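Local atomic coordinates of conserved exported protein (Bacteroides fragilis, PDB entry 3CLW), a protein that is of unknown function but probably hydrolyses O-glycosidic bonds, like other glycoside hydrolases of family 30. Residues A285-V289 against D420-A424; R292-H296 against N344-N350; D278-A282 against E312-E317; A424-I429 against V441-S446; L334-A339 against K391-T395. One frame throughout, in Å; residues are numbered along the deposited sequence.

Contact 1: A285-V289 against D420-A424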
# COMPACT_ATOMS: atom_id res chain seq x y z
N ALA A 285 6.40 13.03 15.12
CA ALA A 285 6.67 11.70 15.68
C ALA A 285 5.74 11.29 16.81
O ALA A 285 5.45 10.09 16.98
CB ALA A 285 8.13 11.56 16.11
N THR A 286 5.29 12.26 17.60
CA THR A 286 4.36 11.93 18.70
C THR A 286 3.05 11.35 18.13
O THR A 286 2.57 10.30 18.56
CB THR A 286 4.10 13.12 19.68
OG1 THR A 286 3.50 14.22 18.98
CG2 THR A 286 5.39 13.59 20.27
N LEU A 287 2.50 12.03 17.12
CA LEU A 287 1.31 11.54 16.45
C LEU A 287 1.58 10.19 15.78
O LEU A 287 0.80 9.25 15.91
CB LEU A 287 0.81 12.58 15.45
CG LEU A 287 -0.29 12.20 14.45
CD1 LEU A 287 -1.61 11.83 15.19
CD2 LEU A 287 -0.51 13.34 13.46
N LEU A 288 2.71 10.10 15.06
CA LEU A 288 3.10 8.88 14.35
C LEU A 288 2.98 7.66 15.26
O LEU A 288 2.30 6.68 14.93
CB LEU A 288 4.53 9.02 13.79
CG LEU A 288 5.34 7.79 13.31
CD1 LEU A 288 4.98 7.36 11.88
CD2 LEU A 288 6.84 8.06 13.40
N VAL A 289 3.63 7.72 16.41
CA VAL A 289 3.70 6.54 17.28
C VAL A 289 2.43 6.27 18.10
O VAL A 289 2.02 5.11 18.24
CB VAL A 289 4.99 6.50 18.16
CG1 VAL A 289 6.24 6.54 17.27
CG2 VAL A 289 5.01 7.64 19.22
N ASP A 420 9.24 4.30 22.03
CA ASP A 420 8.75 4.36 20.66
C ASP A 420 9.09 5.72 20.08
O ASP A 420 9.59 5.81 18.96
CB ASP A 420 7.24 4.19 20.63
CG ASP A 420 6.79 2.79 21.02
OD1 ASP A 420 7.60 1.84 20.96
OD2 ASP A 420 5.60 2.66 21.39
N LEU A 421 8.85 6.75 20.89
CA LEU A 421 9.06 8.15 20.51
C LEU A 421 10.53 8.50 20.30
O LEU A 421 10.85 9.29 19.42
CB LEU A 421 8.43 9.12 21.52
CG LEU A 421 8.72 10.63 21.32
CD1 LEU A 421 8.24 11.21 19.99
CD2 LEU A 421 8.16 11.48 22.49
N GLU A 422 11.41 7.91 21.10
CA GLU A 422 12.82 8.26 21.00
C GLU A 422 13.40 7.55 19.81
O GLU A 422 14.16 8.14 19.04
CB GLU A 422 13.58 7.97 22.30
CG GLU A 422 13.45 9.14 23.31
CD GLU A 422 13.88 8.81 24.76
OE1 GLU A 422 14.31 7.64 25.03
OE2 GLU A 422 13.77 9.75 25.61
N ALA A 423 13.00 6.30 19.62
CA ALA A 423 13.42 5.52 18.46
C ALA A 423 13.11 6.23 17.14
O ALA A 423 13.93 6.21 16.23
CB ALA A 423 12.78 4.16 18.50
N ALA A 424 11.95 6.88 17.07
CA ALA A 424 11.50 7.57 15.85
C ALA A 424 12.47 8.65 15.32
O ALA A 424 12.43 9.00 14.12
CB ALA A 424 10.12 8.16 16.05

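Contact 2: R292-H296 against N344-N350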
# COMPACT_ATOMS: atom_id res chain seq x y z
N ARG A 292 -0.64 4.81 15.94
CA ARG A 292 -0.37 3.44 15.53
C ARG A 292 -0.40 2.44 16.69
O ARG A 292 -0.83 1.29 16.53
CB ARG A 292 0.95 3.37 14.75
CG ARG A 292 0.80 3.73 13.27
CD ARG A 292 2.05 4.35 12.66
NE ARG A 292 1.71 4.89 11.35
CZ ARG A 292 1.28 6.13 11.12
NH1 ARG A 292 1.21 7.01 12.12
NH2 ARG A 292 0.94 6.51 9.89
N ASN A 293 0.09 2.87 17.85
CA ASN A 293 -0.08 2.09 19.09
C ASN A 293 -1.55 1.92 19.43
O ASN A 293 -1.98 0.85 19.82
CB ASN A 293 0.64 2.75 20.26
CG ASN A 293 2.10 2.32 20.36
OD1 ASN A 293 2.45 1.19 20.01
ND2 ASN A 293 2.95 3.22 20.86
N ARG A 294 -2.33 2.97 19.24
CA ARG A 294 -3.76 2.88 19.51
C ARG A 294 -4.46 1.84 18.64
O ARG A 294 -5.34 1.10 19.13
CB ARG A 294 -4.42 4.25 19.34
CG ARG A 294 -5.71 4.32 20.14
CD ARG A 294 -6.40 5.62 19.93
NE ARG A 294 -7.77 5.56 20.42
CZ ARG A 294 -8.65 6.54 20.30
NH1 ARG A 294 -8.32 7.67 19.72
NH2 ARG A 294 -9.88 6.37 20.79
N ILE A 295 -4.06 1.76 17.36
CA ILE A 295 -4.63 0.80 16.43
C ILE A 295 -4.48 -0.60 16.98
O ILE A 295 -5.46 -1.34 17.09
CB ILE A 295 -3.97 0.88 15.00
CG1 ILE A 295 -4.24 2.26 14.35
CG2 ILE A 295 -4.45 -0.28 14.14
CD1 ILE A 295 -3.59 2.42 12.97
N HIS A 296 -3.24 -0.97 17.30
CA HIS A 296 -2.96 -2.29 17.83
C HIS A 296 -3.66 -2.58 19.17
O HIS A 296 -4.18 -3.67 19.38
CB HIS A 296 -1.46 -2.49 17.96
CG HIS A 296 -1.09 -3.87 18.40
ND1 HIS A 296 -1.54 -4.99 17.74
CD2 HIS A 296 -0.35 -4.31 19.44
CE1 HIS A 296 -1.07 -6.07 18.35
NE2 HIS A 296 -0.36 -5.68 19.39
N ASN A 344 7.14 1.78 11.85
CA ASN A 344 6.13 1.99 12.87
C ASN A 344 4.81 1.27 12.55
O ASN A 344 4.16 0.73 13.46
CB ASN A 344 5.94 3.49 13.13
CG ASN A 344 7.11 4.08 13.89
OD1 ASN A 344 7.18 3.95 15.11
ND2 ASN A 344 8.05 4.70 13.18
N ASP A 345 4.44 1.24 11.28
CA ASP A 345 3.31 0.41 10.88
C ASP A 345 3.50 -1.06 11.22
O ASP A 345 2.59 -1.71 11.77
CB ASP A 345 2.97 0.58 9.40
CG ASP A 345 2.15 1.84 9.16
OD1 ASP A 345 1.60 2.40 10.13
OD2 ASP A 345 2.05 2.28 8.01
N LEU A 346 4.67 -1.59 10.89
CA LEU A 346 5.01 -3.00 11.15
C LEU A 346 5.18 -3.32 12.64
O LEU A 346 4.80 -4.38 13.08
CB LEU A 346 6.29 -3.37 10.40
CG LEU A 346 6.25 -3.41 8.87
CD1 LEU A 346 7.64 -3.65 8.30
CD2 LEU A 346 5.23 -4.46 8.36
N THR A 347 5.78 -2.40 13.39
CA THR A 347 6.15 -2.69 14.77
C THR A 347 5.18 -2.14 15.81
O THR A 347 5.10 -2.68 16.89
CB THR A 347 7.58 -2.19 15.10
OG1 THR A 347 7.61 -0.77 14.93
CG2 THR A 347 8.61 -2.83 14.19
N LEU A 348 4.48 -1.05 15.51
CA LEU A 348 3.54 -0.47 16.45
C LEU A 348 2.10 -0.87 16.12
O LEU A 348 1.38 -1.32 16.99
CB LEU A 348 3.69 1.05 16.54
CG LEU A 348 5.05 1.59 16.97
CD1 LEU A 348 4.92 3.05 17.37
CD2 LEU A 348 5.65 0.77 18.10
N ALA A 349 1.71 -0.74 14.85
CA ALA A 349 0.37 -1.10 14.41
C ALA A 349 0.29 -2.58 14.05
O ALA A 349 -0.80 -3.08 13.75
CB ALA A 349 -0.09 -0.21 13.27
N ASN A 350 1.43 -3.27 14.11
CA ASN A 350 1.56 -4.68 13.74
C ASN A 350 0.96 -5.00 12.37
O ASN A 350 0.28 -6.03 12.20
CB ASN A 350 0.97 -5.59 14.83
CG ASN A 350 1.90 -5.78 16.03
OD1 ASN A 350 2.21 -6.90 16.41
ND2 ASN A 350 2.34 -4.69 16.61

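Contact 3: D278-A282 against E312-E317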
# COMPACT_ATOMS: atom_id res chain seq x y z
N ASP A 278 -2.00 5.84 5.60
CA ASP A 278 -1.03 6.54 6.46
C ASP A 278 -1.12 8.07 6.42
O ASP A 278 -0.47 8.75 7.21
CB ASP A 278 0.38 6.17 6.03
CG ASP A 278 0.73 4.76 6.41
OD1 ASP A 278 0.81 4.46 7.62
OD2 ASP A 278 0.97 3.96 5.48
N TYR A 279 -1.88 8.60 5.47
CA TYR A 279 -1.96 10.05 5.29
C TYR A 279 -2.24 10.83 6.59
O TYR A 279 -3.00 10.37 7.43
CB TYR A 279 -3.04 10.37 4.26
CG TYR A 279 -2.76 9.79 2.88
CD1 TYR A 279 -1.70 10.29 2.09
CD2 TYR A 279 -3.56 8.78 2.35
CE1 TYR A 279 -1.44 9.78 0.82
CE2 TYR A 279 -3.30 8.26 1.08
CZ TYR A 279 -2.23 8.77 0.31
OH TYR A 279 -1.96 8.30 -0.95
N TRP A 280 -1.60 12.00 6.73
CA TRP A 280 -1.80 12.96 7.83
C TRP A 280 -1.47 12.49 9.23
O TRP A 280 -1.83 13.12 10.21
CB TRP A 280 -3.20 13.59 7.79
CG TRP A 280 -3.65 13.83 6.41
CD1 TRP A 280 -4.69 13.21 5.78
CD2 TRP A 280 -3.05 14.70 5.44
NE1 TRP A 280 -4.79 13.65 4.48
CE2 TRP A 280 -3.79 14.56 4.24
CE3 TRP A 280 -1.95 15.59 5.48
CZ2 TRP A 280 -3.48 15.29 3.07
CZ3 TRP A 280 -1.62 16.32 4.30
CH2 TRP A 280 -2.39 16.16 3.11
N SER A 281 -0.76 11.38 9.35
CA SER A 281 -0.46 10.84 10.66
C SER A 281 1.01 10.43 10.75
O SER A 281 1.41 9.77 11.70
CB SER A 281 -1.40 9.67 11.00
OG SER A 281 -1.22 8.53 10.15
N ALA A 282 1.80 10.83 9.76
CA ALA A 282 3.22 10.42 9.71
C ALA A 282 4.17 11.44 10.32
O ALA A 282 5.37 11.19 10.42
CB ALA A 282 3.65 10.09 8.29
N GLU A 312 -2.52 2.51 1.66
CA GLU A 312 -2.21 3.59 0.71
C GLU A 312 -1.41 4.67 1.38
O GLU A 312 -1.73 5.10 2.46
CB GLU A 312 -3.48 4.22 0.11
CG GLU A 312 -3.20 5.03 -1.17
CD GLU A 312 -4.35 5.90 -1.60
OE1 GLU A 312 -5.45 5.39 -1.89
OE2 GLU A 312 -4.15 7.12 -1.66
N TYR A 313 -0.33 5.08 0.71
CA TYR A 313 0.41 6.28 1.09
C TYR A 313 1.20 6.85 -0.09
O TYR A 313 1.66 6.11 -0.96
CB TYR A 313 1.40 5.99 2.23
CG TYR A 313 2.13 7.24 2.67
CD1 TYR A 313 1.43 8.29 3.32
CD2 TYR A 313 3.49 7.43 2.36
CE1 TYR A 313 2.08 9.45 3.69
CE2 TYR A 313 4.15 8.58 2.72
CZ TYR A 313 3.46 9.59 3.39
OH TYR A 313 4.13 10.73 3.75
N CYS A 314 1.36 8.17 -0.10
CA CYS A 314 2.40 8.87 -0.88
C CYS A 314 2.71 10.19 -0.17
O CYS A 314 1.92 10.63 0.68
CB CYS A 314 1.96 9.10 -2.33
SG CYS A 314 0.58 10.21 -2.52
N ILE A 315 3.84 10.82 -0.50
CA ILE A 315 4.20 12.12 0.07
C ILE A 315 3.19 13.15 -0.40
O ILE A 315 3.10 13.46 -1.59
CB ILE A 315 5.61 12.61 -0.34
CG1 ILE A 315 6.68 11.56 -0.04
CG2 ILE A 315 5.92 13.95 0.35
CD1 ILE A 315 6.90 11.24 1.42
N LEU A 316 2.44 13.67 0.56
CA LEU A 316 1.35 14.59 0.29
C LEU A 316 1.48 15.76 1.24
O LEU A 316 1.20 16.89 0.86
CB LEU A 316 0.03 13.88 0.54
CG LEU A 316 -1.15 14.20 -0.35
CD1 LEU A 316 -0.77 14.03 -1.82
CD2 LEU A 316 -2.30 13.26 0.04
N GLU A 317 1.91 15.48 2.47
CA GLU A 317 2.05 16.51 3.47
C GLU A 317 3.32 17.32 3.29
O GLU A 317 4.20 16.99 2.49
CB GLU A 317 2.05 15.92 4.88
CG GLU A 317 3.26 15.07 5.20
CD GLU A 317 3.05 13.59 4.88
OE1 GLU A 317 2.37 13.25 3.88
OE2 GLU A 317 3.59 12.77 5.65
O HOH W 1 -0.26 12.93 4.25
O HOH W 2 1.28 12.66 7.76

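Contact 4: A424-I429 against V441-S446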
# COMPACT_ATOMS: atom_id res chain seq x y z
N ALA A 424 11.95 6.88 17.07
CA ALA A 424 11.50 7.57 15.85
C ALA A 424 12.47 8.65 15.32
O ALA A 424 12.43 9.00 14.12
CB ALA A 424 10.12 8.16 16.05
N THR A 425 13.32 9.20 16.18
CA THR A 425 14.26 10.24 15.73
C THR A 425 15.70 9.77 15.82
O THR A 425 16.61 10.53 15.51
CB THR A 425 14.11 11.60 16.50
OG1 THR A 425 14.15 11.36 17.92
CG2 THR A 425 12.80 12.26 16.14
N SER A 426 15.90 8.53 16.24
CA SER A 426 17.24 7.97 16.32
C SER A 426 17.39 6.65 15.54
O SER A 426 17.79 6.68 14.38
CB SER A 426 17.71 7.83 17.78
OG SER A 426 16.89 6.95 18.54
N LEU A 427 17.05 5.52 16.16
CA LEU A 427 17.33 4.22 15.58
C LEU A 427 16.15 3.24 15.71
O LEU A 427 15.70 2.92 16.83
CB LEU A 427 18.59 3.64 16.20
CG LEU A 427 19.03 2.27 15.70
CD1 LEU A 427 19.77 2.36 14.35
CD2 LEU A 427 19.89 1.57 16.72
N MET A 428 15.66 2.78 14.55
CA MET A 428 14.49 1.88 14.46
C MET A 428 14.94 0.57 13.85
O MET A 428 15.66 0.54 12.85
CB MET A 428 13.38 2.51 13.61
CG MET A 428 12.64 3.70 14.26
SD MET A 428 11.63 4.64 13.09
CE MET A 428 12.87 5.79 12.54
N ILE A 429 14.55 -0.54 14.46
CA ILE A 429 14.99 -1.82 14.00
C ILE A 429 13.95 -2.87 14.36
O ILE A 429 13.33 -2.81 15.41
CB ILE A 429 16.43 -2.11 14.51
CG1 ILE A 429 16.88 -3.53 14.15
CG2 ILE A 429 16.50 -1.91 15.97
CD1 ILE A 429 18.37 -3.73 14.32
N VAL A 441 15.91 -5.09 9.72
CA VAL A 441 15.98 -3.83 9.00
C VAL A 441 16.14 -2.73 10.01
O VAL A 441 15.29 -2.56 10.89
CB VAL A 441 14.72 -3.58 8.10
CG1 VAL A 441 14.86 -2.29 7.32
CG2 VAL A 441 14.49 -4.74 7.14
N ALA A 442 17.24 -2.01 9.90
CA ALA A 442 17.64 -0.98 10.83
C ALA A 442 17.63 0.37 10.16
O ALA A 442 18.27 0.57 9.13
CB ALA A 442 19.02 -1.28 11.40
N ILE A 443 16.90 1.30 10.74
CA ILE A 443 16.94 2.68 10.24
C ILE A 443 17.75 3.53 11.17
O ILE A 443 17.40 3.64 12.36
CB ILE A 443 15.53 3.32 10.12
CG1 ILE A 443 14.58 2.40 9.35
CG2 ILE A 443 15.63 4.73 9.49
CD1 ILE A 443 13.13 2.80 9.47
N ASN A 444 18.82 4.13 10.63
CA ASN A 444 19.57 5.13 11.36
C ASN A 444 19.11 6.54 10.98
O ASN A 444 19.59 7.15 10.00
CB ASN A 444 21.08 4.96 11.15
CG ASN A 444 21.90 5.87 12.08
OD1 ASN A 444 21.37 6.76 12.73
ND2 ASN A 444 23.20 5.63 12.13
N TYR A 445 18.19 7.07 11.79
CA TYR A 445 17.52 8.33 11.48
C TYR A 445 18.36 9.50 11.93
O TYR A 445 18.11 10.63 11.51
CB TYR A 445 16.14 8.38 12.15
CG TYR A 445 15.15 9.24 11.40
CD1 TYR A 445 14.46 8.74 10.30
CD2 TYR A 445 14.91 10.56 11.79
CE1 TYR A 445 13.55 9.50 9.60
CE2 TYR A 445 14.01 11.36 11.08
CZ TYR A 445 13.32 10.81 9.99
OH TYR A 445 12.42 11.56 9.27
N SER A 446 19.35 9.23 12.79
CA SER A 446 20.18 10.27 13.38
C SER A 446 21.25 10.72 12.39
O SER A 446 21.48 10.06 11.37
CB SER A 446 20.87 9.75 14.65
OG SER A 446 21.98 8.93 14.31

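Contact 5: L334-A339 against K391-T395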
# COMPACT_ATOMS: atom_id res chain seq x y z
N LEU A 334 13.37 11.91 2.09
CA LEU A 334 12.10 11.32 1.71
C LEU A 334 12.13 9.80 1.90
O LEU A 334 11.20 9.24 2.50
CB LEU A 334 11.75 11.66 0.28
CG LEU A 334 11.40 13.13 0.01
CD1 LEU A 334 11.41 13.39 -1.49
CD2 LEU A 334 10.04 13.44 0.63
N GLY A 335 13.21 9.17 1.43
CA GLY A 335 13.40 7.74 1.63
C GLY A 335 13.35 7.30 3.10
O GLY A 335 12.71 6.31 3.44
N LEU A 336 14.04 8.03 3.97
CA LEU A 336 14.03 7.73 5.41
C LEU A 336 12.72 8.10 6.09
O LEU A 336 12.29 7.41 6.99
CB LEU A 336 15.19 8.40 6.13
CG LEU A 336 16.62 7.99 5.78
CD1 LEU A 336 17.55 9.12 6.18
CD2 LEU A 336 17.03 6.69 6.45
N TYR A 337 12.06 9.19 5.66
CA TYR A 337 10.76 9.58 6.21
C TYR A 337 9.72 8.46 6.02
O TYR A 337 8.94 8.14 6.94
CB TYR A 337 10.29 10.85 5.52
CG TYR A 337 8.98 11.45 6.00
CD1 TYR A 337 7.78 11.14 5.37
CD2 TYR A 337 8.95 12.39 7.06
CE1 TYR A 337 6.59 11.70 5.76
CE2 TYR A 337 7.75 12.99 7.46
CZ TYR A 337 6.57 12.62 6.81
OH TYR A 337 5.37 13.19 7.18
N VAL A 338 9.74 7.85 4.83
CA VAL A 338 8.78 6.81 4.50
C VAL A 338 9.19 5.51 5.14
O VAL A 338 8.34 4.80 5.64
CB VAL A 338 8.58 6.65 2.97
CG1 VAL A 338 7.58 5.55 2.68
CG2 VAL A 338 8.10 7.94 2.34
N ALA A 339 10.48 5.20 5.16
CA ALA A 339 10.95 4.02 5.87
C ALA A 339 10.52 4.04 7.36
O ALA A 339 10.30 3.01 7.95
CB ALA A 339 12.44 3.86 5.75
N LYS A 391 14.72 7.46 -3.64
CA LYS A 391 15.25 6.74 -2.49
C LYS A 391 14.13 5.98 -1.72
O LYS A 391 14.41 5.05 -0.94
CB LYS A 391 16.01 7.68 -1.56
CG LYS A 391 17.31 8.23 -2.19
CD LYS A 391 18.37 7.12 -2.27
CE LYS A 391 19.63 7.60 -2.97
NZ LYS A 391 20.65 6.50 -2.95
N MET A 392 12.88 6.40 -1.96
CA MET A 392 11.70 5.78 -1.41
C MET A 392 11.58 4.41 -2.01
O MET A 392 11.18 3.48 -1.33
CB MET A 392 10.44 6.63 -1.68
CG MET A 392 10.29 7.87 -0.74
SD MET A 392 9.07 9.12 -1.15
CE MET A 392 9.85 9.86 -2.61
N LEU A 393 11.96 4.24 -3.28
CA LEU A 393 11.90 2.90 -3.85
C LEU A 393 12.86 2.01 -3.08
O LEU A 393 12.50 0.93 -2.65
CB LEU A 393 12.22 2.89 -5.36
CG LEU A 393 12.04 1.54 -6.09
CD1 LEU A 393 11.78 1.71 -7.58
CD2 LEU A 393 13.27 0.67 -5.92
N TRP A 394 14.08 2.48 -2.90
CA TRP A 394 15.12 1.68 -2.26
C TRP A 394 14.90 1.40 -0.76
O TRP A 394 15.17 0.30 -0.26
CB TRP A 394 16.50 2.26 -2.62
CG TRP A 394 16.64 2.27 -4.13
CD1 TRP A 394 16.68 3.37 -4.96
CD2 TRP A 394 16.67 1.11 -5.00
NE1 TRP A 394 16.78 2.95 -6.27
CE2 TRP A 394 16.75 1.59 -6.32
CE3 TRP A 394 16.63 -0.28 -4.78
CZ2 TRP A 394 16.81 0.72 -7.42
CZ3 TRP A 394 16.67 -1.13 -5.85
CH2 TRP A 394 16.75 -0.63 -7.17
N THR A 395 14.36 2.37 -0.04
CA THR A 395 14.10 2.16 1.38
C THR A 395 12.92 1.21 1.59
O THR A 395 12.92 0.43 2.55
CB THR A 395 13.88 3.47 2.16
OG1 THR A 395 12.74 4.16 1.63
CG2 THR A 395 15.13 4.36 2.08

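Contact 1: A285-V289 against D420-A424
Ala285, in the first turn of helix 285-300, turns its methyl group to two residues of the short helix 420-423 and the turn that follows it: Ala285 CB lies 3.9 Å from Leu421 CD1 and the same distance from Ala424 CB. Next along the helix, Thr286 runs beside Leu421 with the two side chains pointing the same way, and Thr286 CG2 meets Leu421 CD1 at 3.7 Å. The leucine gets there with CG anti to its backbone N (chi1 173°), a swing that carries the branched end over to the threonine methyl. One turn on from Ala285, Leu288 adds a lighter touch, CD2 to Ala424 CB at 4.2 Å. Val289 presses into the backbone of the other segment, with CG1 3.8 Å from Asp420 O, while CG2 leans toward Leu421 CB. Val289 CB also passes 4.1 Å from Asp420 CB; the carboxylate of that aspartate is directed to Asn293 instead, which hydrogen-bonds OD2. The seam is thus mostly aliphatic, the Asp420 carbonyl apart. Behind it lies helix 328-347, whose Arg340 and Asn344 touch Leu288 and whose Asn344 also touches Val289; strand 427-433 follows helix 420-423 in the chain.

Contact 2: R292-H296 against N344-N350
Arg292 reaches from helix 285-300 across the C-terminal turn of helix 328-347. Its CB is 4.0 Å from both Ala349 CB and Leu348 CB; CG passes Ala349 CB on the way to the carboxylate of Asp345, and CD packs on Asn344 CB. The chain is extended from CG to NE, which delivers Arg292 NE to Asp345 OD1 at 2.8 Å in a salt bridge. The bond is bent, with 139° at the hydrogen: OD1 sits close to the guanidinium plane, at its edge, whereas NE meets OD1 from above the carboxylate plane. At the tip, NH2 forms a salt bridge with Asp278 and NH1 is taken up by the carbonyls of Ser281 and Leu288, so the buried group is fixed in rotation on all three nitrogens. The backbones are close too, Arg292 O receiving a CA-H contact from Ala349 CA at 3.4 Å. Leu348 crosses the Asn293 amide at a slant, Leu348 CB 3.7 Å from Asn293 OD1; Asn293 ND2 is hydrogen-bonded to Asp420. Farther on, a chi1 of -175° sets the His296 ring opposite its backbone N and over the side-chain amide of Asn350, the planes only 3° apart and ND2 3.8 Å above the ring centre. Asn350, with positive phi, ends the helical course, and Asn344 O accepts from both Leu348 N and Ala349 N. Two successive outer helices meeting side by side, here behind strand 307-310, are what the TIM-barrel fold of this family produces.

Contact 3: D278-A282 against E312-E317
Tyr279 and Leu316 form the apolar middle, Leu316 CD2 resting 3.7 Å from Tyr279 CD1 and also touching Trp280 CZ2. The ring of Tyr313 comes to Tyr279 obliquely, planes 39° apart, and carries Asp278 CB 3.6 Å from its CD1. Cys314 SG lies at the edge of the Tyr279 ring, a sulfur-aromatic contact. On the outer side the indole slides past Glu317 in the opposite direction, with Trp280 CZ3 3.7 Å from Glu317 CB. Residues Asp278 to Ser281 make a type II turn; Trp280, at its third position with positive phi, starts away from 312-317 before its indole returns. Both loops follow parallel strands, 270-276 and 307-310, at their C-terminal ends, the side on which TIM-barrel glycosidases carry their active site. There Tyr279 OH donates to the anti lone pair of Glu312 OE2 at 2.6 Å, with the carboxylate nearly perpendicular to the phenol ring, and Glu186 touches the same tyrosine. Asp278 N bonds to Glu312 O at 3.2 Å, and Asp278 OD1 forms a salt bridge with Arg292. At the other edge Glu317 OE2 takes Tyr313 OH at 2.8 Å, on its syn side but 32° out of the carboxylate plane, and the hydroxyl of Tyr337 as well. One water bridges Trp280 N and Glu317 OE1; a second accepts from Ala282 N and donates weakly to Glu317 OE2.

Contact 4: A424-I429 against V441-S446
Ser426 O is held by two amides of the opposite segment: Tyr445 N at 2.6 Å, almost in line with the carbonyl, and Ser446 N in a weak, bent bond. Ser446 is tied back to Asn444, its OG donating to a lone pair of Asn444 OD1 at 2.8 Å, just where strand 438-444 ends. From there the segments run antiparallel as strands 427-433 and 438-444 of a beta hairpin, with 170° between their directions. Met428 and Ile443 are its hydrogen-bonded pair, Met428 N to Ile443 O at 2.9 Å and Ile443 N to Met428 O at 2.6 Å. The non-hydrogen-bonded pairs on either side, Leu427 with Asn444 and Ile429 with Ala442, put their side chains on the other face, where Ile429 CD1 covers Ala442 CB at 3.9 Å and Phe8 touches both Leu427 and Ile429. On the Met428 face, toward helix 328-347, the methionine bends at chi3 (-88°), bringing CE to 4.0 Å from Tyr445 CD1; the two side chains lie side by side. Ala424 O stands 3.7 Å above one face of the tyrosine ring, offset toward the rim. Tyr445 OH is hydrogen-bonded to Glu321, and Arg489 makes a cation-pi contact with the ring.

Contact 5: L334-A339 against K391-T395
Met392 lies obliquely across Leu334 and at about a right angle to Val338, wedged between two side chains one helical turn apart. Its CG is 3.8 Å from Val338 CG2 and 3.6 Å from Leu334 O; a bend at chi3 (-70°) then folds CE back to 3.9 Å from Leu334 CB, so the thioether spans both neighbours. Beside this cluster the backbones close in at Gly335, whose CA comes within 4.0 Å of Met392 CA with Lys391 CB next to it. That glycine lies where helices 328-347 and 391-400 cross, their local axes 7.8 Å apart at -40°, a close helix-helix packing joining an outer helix of the TIM-barrel fold to the helix that starts just after strand 386-389. Thr395 faces the same spot from a turn farther along. Its OG1 is 2.8 Å from Gly335 O and 3.2 Å from Lys391 O, two acceptors for a single proton, and Gly335 O also receives Ala339 N in the helix. CG2 of Thr395 lies against the Gly335 carbonyl, while Thr395 CB meets Ala339 CB at 3.9 Å. The aliphatic root of Lys391 borders the glycine, but its chain turns away and gives NZ to Asn472 and Thr468 O. Trp356 of strand 353-356 touches both Val338 and Met392, and Val491 touches Ala339 and Thr395.

Contacts 3 and 5 are the buried ones; 1, 2 and 4 lie farther out and are partly exposed. Helix 285-300 serves contacts 1 and 2, and helix 328-347 serves 2 and 5. Contact 1 is almost wholly apolar and contact 5 mostly so, whereas contact 4 rests on strand hydrogen bonds. Charge gathers in 2 and 3, where Arg292 pairs with both Asp345 and Asp278, two carboxylates close together whose like charges it would partly offset. Contacts 3 and 5 meet through Glu317 and Tyr337, and 4 and 5 through Ile443 and Ala339. Contacts 1 and 5 join helices 285-300 and 328-347 to the later part of the chain, whereas contact 4, sharing Ala424 with contact 1, is internal to a hairpin there.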